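Local coordinates for protein formate-dependent phosphoribosylglycinamide formyltransferase (Mycobacterium tuberculosis H37Rv, PDB 6KHR) that belongs to the ATP-grasp superfamily and carries an ATP-grasp domain, at residues Ala402-Arg405 with Ala406-Ala410. Numbering follows the deposited sequence.
Sequences ARER and AREVA
Glu404 and Glu408 face each other one turn apart on the amphipathic helix 399-413, which packs across strands 346-351, 390-395 and 380-384 of the eight-stranded antiparallel sheet in this ATP-grasp protein, 380-384 being an outermost strand within the chain. Here the two carboxylates come together: Glu404 OE2 is modelled 3.1 Å from Glu408 OE1, two acceptors with no hydrogen bond between them. Glu404 starts out with CG anti to its own backbone N (chi1 -161°), and the bend at chi2 turns its carboxylate toward Glu408. One turn later, Glu408 is extended beyond CG and leans back toward the start of the helix, its CD 3.7 Å from Glu404 OE2. The two side chains meet at a slant, their carboxylate planes 68° apart. Both acids lie on the solvent side, where their like charges are probably screened.

Beneath the pair, four successive i to i+4 backbone bonds carry the helix from Ala402 to Val409. The bond from Glu408 N to Glu404 O measures 3.0 Å, tying the backbones of the two acids together while their side chains lie outside the helix.

Arg403 and Arg405 direct their polar ends away from the acids. Arg405, with an extended chain, reaches Glu379 in a salt bridge and the carbonyl of Thr395 through NH1, whereas Arg403 forms a salt bridge with Glu258 and a cation-pi contact with Trp260.

The buried face is made of small side chains. Ala406 rests on Ala347 of strand 346-351, its CB 3.5 Å from Ala402 O within the helix. Val409 packs on Val382 and Ala392; its CG2, lying beside its backbone N, leans back along the helix to 3.2 Å from Arg405 O, the same carbonyl oxygen that accepts the 2.8 Å hydrogen bond from Val409 N.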
ATOM      1  N   ALA A 402     -18.447   5.031   6.002  1.00 44.89           N
ATOM      2  CA  ALA A 402     -17.283   4.178   5.831  1.00 39.34           C
ATOM      3  C   ALA A 402     -17.392   2.908   6.676  1.00 36.81           C
ATOM      4  O   ALA A 402     -16.993   1.824   6.227  1.00 39.69           O
ATOM      5  CB  ALA A 402     -16.028   4.983   6.137  1.00 27.12           C
ATOM      6  N   ARG A 403     -17.988   3.001   7.864  1.00 27.64           N
ATOM      7  CA  ARG A 403     -18.179   1.790   8.661  1.00 33.22           C
ATOM      8  C   ARG A 403     -19.261   0.894   8.072  1.00 36.38           C
ATOM      9  O   ARG A 403     -19.118  -0.335   8.067  1.00 37.82           O
ATOM     10  CB  ARG A 403     -18.504   2.145  10.110  1.00 27.64           C
ATOM     11  CG  ARG A 403     -17.336   2.761  10.830  1.00 31.45           C
ATOM     12  CD  ARG A 403     -17.703   3.205  12.200  1.00 36.34           C
ATOM     13  NE  ARG A 403     -18.056   2.064  13.036  1.00 36.47           N
ATOM     14  CZ  ARG A 403     -18.459   2.165  14.298  1.00 36.58           C
ATOM     15  NH1 ARG A 403     -18.563   3.354  14.875  1.00 40.09           N
ATOM     16  NH2 ARG A 403     -18.763   1.078  14.982  1.00 32.99           N
ATOM     17  N   GLU A 404     -20.341   1.487   7.546  1.00 32.58           N
ATOM     18  CA  GLU A 404     -21.404   0.668   6.974  1.00 33.07           C
ATOM     19  C   GLU A 404     -20.921  -0.074   5.725  1.00 40.77           C
ATOM     20  O   GLU A 404     -21.233  -1.254   5.537  1.00 41.14           O
ATOM     21  CB  GLU A 404     -22.618   1.532   6.666  1.00 37.82           C
ATOM     22  CG  GLU A 404     -23.912   0.738   6.497  1.00 60.39           C
ATOM     23  CD  GLU A 404     -24.322   0.563   5.043  1.00 97.91           C
ATOM     24  OE1 GLU A 404     -25.473   0.127   4.799  1.00118.34           O
ATOM     25  OE2 GLU A 404     -23.503   0.861   4.142  1.00106.59           O
ATOM     26  N   ARG A 405     -20.132   0.592   4.881  1.00 37.19           N
ATOM     27  CA  ARG A 405     -19.573  -0.069   3.704  1.00 38.42           C
ATOM     28  C   ARG A 405     -18.625  -1.191   4.090  1.00 40.17           C
ATOM     29  O   ARG A 405     -18.609  -2.249   3.439  1.00 36.45           O
ATOM     30  CB  ARG A 405     -18.832   0.940   2.839  1.00 34.59           C
ATOM     31  CG  ARG A 405     -19.662   2.033   2.342  1.00 29.61           C
ATOM     32  CD  ARG A 405     -18.818   3.148   1.767  1.00 33.95           C
ATOM     33  NE  ARG A 405     -19.645   3.892   0.830  1.00 37.76           N
ATOM     34  CZ  ARG A 405     -19.242   4.937   0.126  1.00 38.83           C
ATOM     35  NH1 ARG A 405     -17.999   5.366   0.238  1.00 38.22           N
ATOM     36  NH2 ARG A 405     -20.083   5.536  -0.706  1.00 36.23           N
ATOM     37  N   ALA A 406     -17.795  -0.966   5.116  1.00 38.02           N
ATOM     38  CA  ALA A 406     -16.832  -1.988   5.513  1.00 36.79           C
ATOM     39  C   ALA A 406     -17.542  -3.195   6.092  1.00 42.06           C
ATOM     40  O   ALA A 406     -17.143  -4.336   5.838  1.00 43.10           O
ATOM     41  CB  ALA A 406     -15.815  -1.426   6.504  1.00 27.82           C
ATOM     42  N   ARG A 407     -18.619  -2.972   6.843  1.00 29.27           N
ATOM     43  CA  ARG A 407     -19.363  -4.116   7.344  1.00 29.92           C
ATOM     44  C   ARG A 407     -20.003  -4.872   6.179  1.00 44.25           C
ATOM     45  O   ARG A 407     -20.065  -6.107   6.198  1.00 39.63           O
ATOM     46  CB  ARG A 407     -20.370  -3.637   8.383  1.00 30.16           C
ATOM     47  CG  ARG A 407     -21.417  -4.615   8.806  1.00 37.74           C
ATOM     48  CD  ARG A 407     -22.758  -3.906   8.905  1.00 52.08           C
ATOM     49  NE  ARG A 407     -23.036  -3.437  10.257  1.00 59.80           N
ATOM     50  CZ  ARG A 407     -23.785  -4.103  11.133  1.00 86.55           C
ATOM     51  NH1 ARG A 407     -24.337  -5.262  10.793  1.00 93.58           N
ATOM     52  NH2 ARG A 407     -23.987  -3.608  12.350  1.00 95.43           N
ATOM     53  N   GLU A 408     -20.414  -4.155   5.123  1.00 42.16           N
ATOM     54  CA  GLU A 408     -20.933  -4.819   3.936  1.00 39.09           C
ATOM     55  C   GLU A 408     -19.841  -5.631   3.248  1.00 45.03           C
ATOM     56  O   GLU A 408     -20.015  -6.827   3.000  1.00 41.20           O
ATOM     57  CB  GLU A 408     -21.554  -3.794   2.987  1.00 55.27           C
ATOM     58  CG  GLU A 408     -23.081  -3.733   3.063  1.00 83.15           C
ATOM     59  CD  GLU A 408     -23.682  -2.450   2.479  1.00107.51           C
ATOM     60  OE1 GLU A 408     -22.935  -1.477   2.222  1.00113.45           O
ATOM     61  OE2 GLU A 408     -24.916  -2.415   2.274  1.00114.92           O
ATOM     62  N   VAL A 409     -18.683  -5.009   2.990  1.00 48.10           N
ATOM     63  CA  VAL A 409     -17.563  -5.732   2.384  1.00 47.64           C
ATOM     64  C   VAL A 409     -17.250  -7.003   3.167  1.00 47.70           C
ATOM     65  O   VAL A 409     -17.098  -8.091   2.593  1.00 30.77           O
ATOM     66  CB  VAL A 409     -16.320  -4.829   2.295  1.00 46.69           C
ATOM     67  CG1 VAL A 409     -15.150  -5.640   1.784  1.00 34.97           C
ATOM     68  CG2 VAL A 409     -16.588  -3.634   1.390  1.00 45.72           C
ATOM     69  N   ALA A 410     -17.141  -6.875   4.498  1.00 38.31           N
ATOM     70  CA  ALA A 410     -16.818  -8.030   5.333  1.00 34.86           C
ATOM     71  C   ALA A 410     -17.925  -9.069   5.283  1.00 43.79           C
ATOM     72  O   ALA A 410     -17.660 -10.275   5.214  1.00 43.00           O
ATOM     73  CB  ALA A 410     -16.569  -7.590   6.775  1.00 30.10           C
TER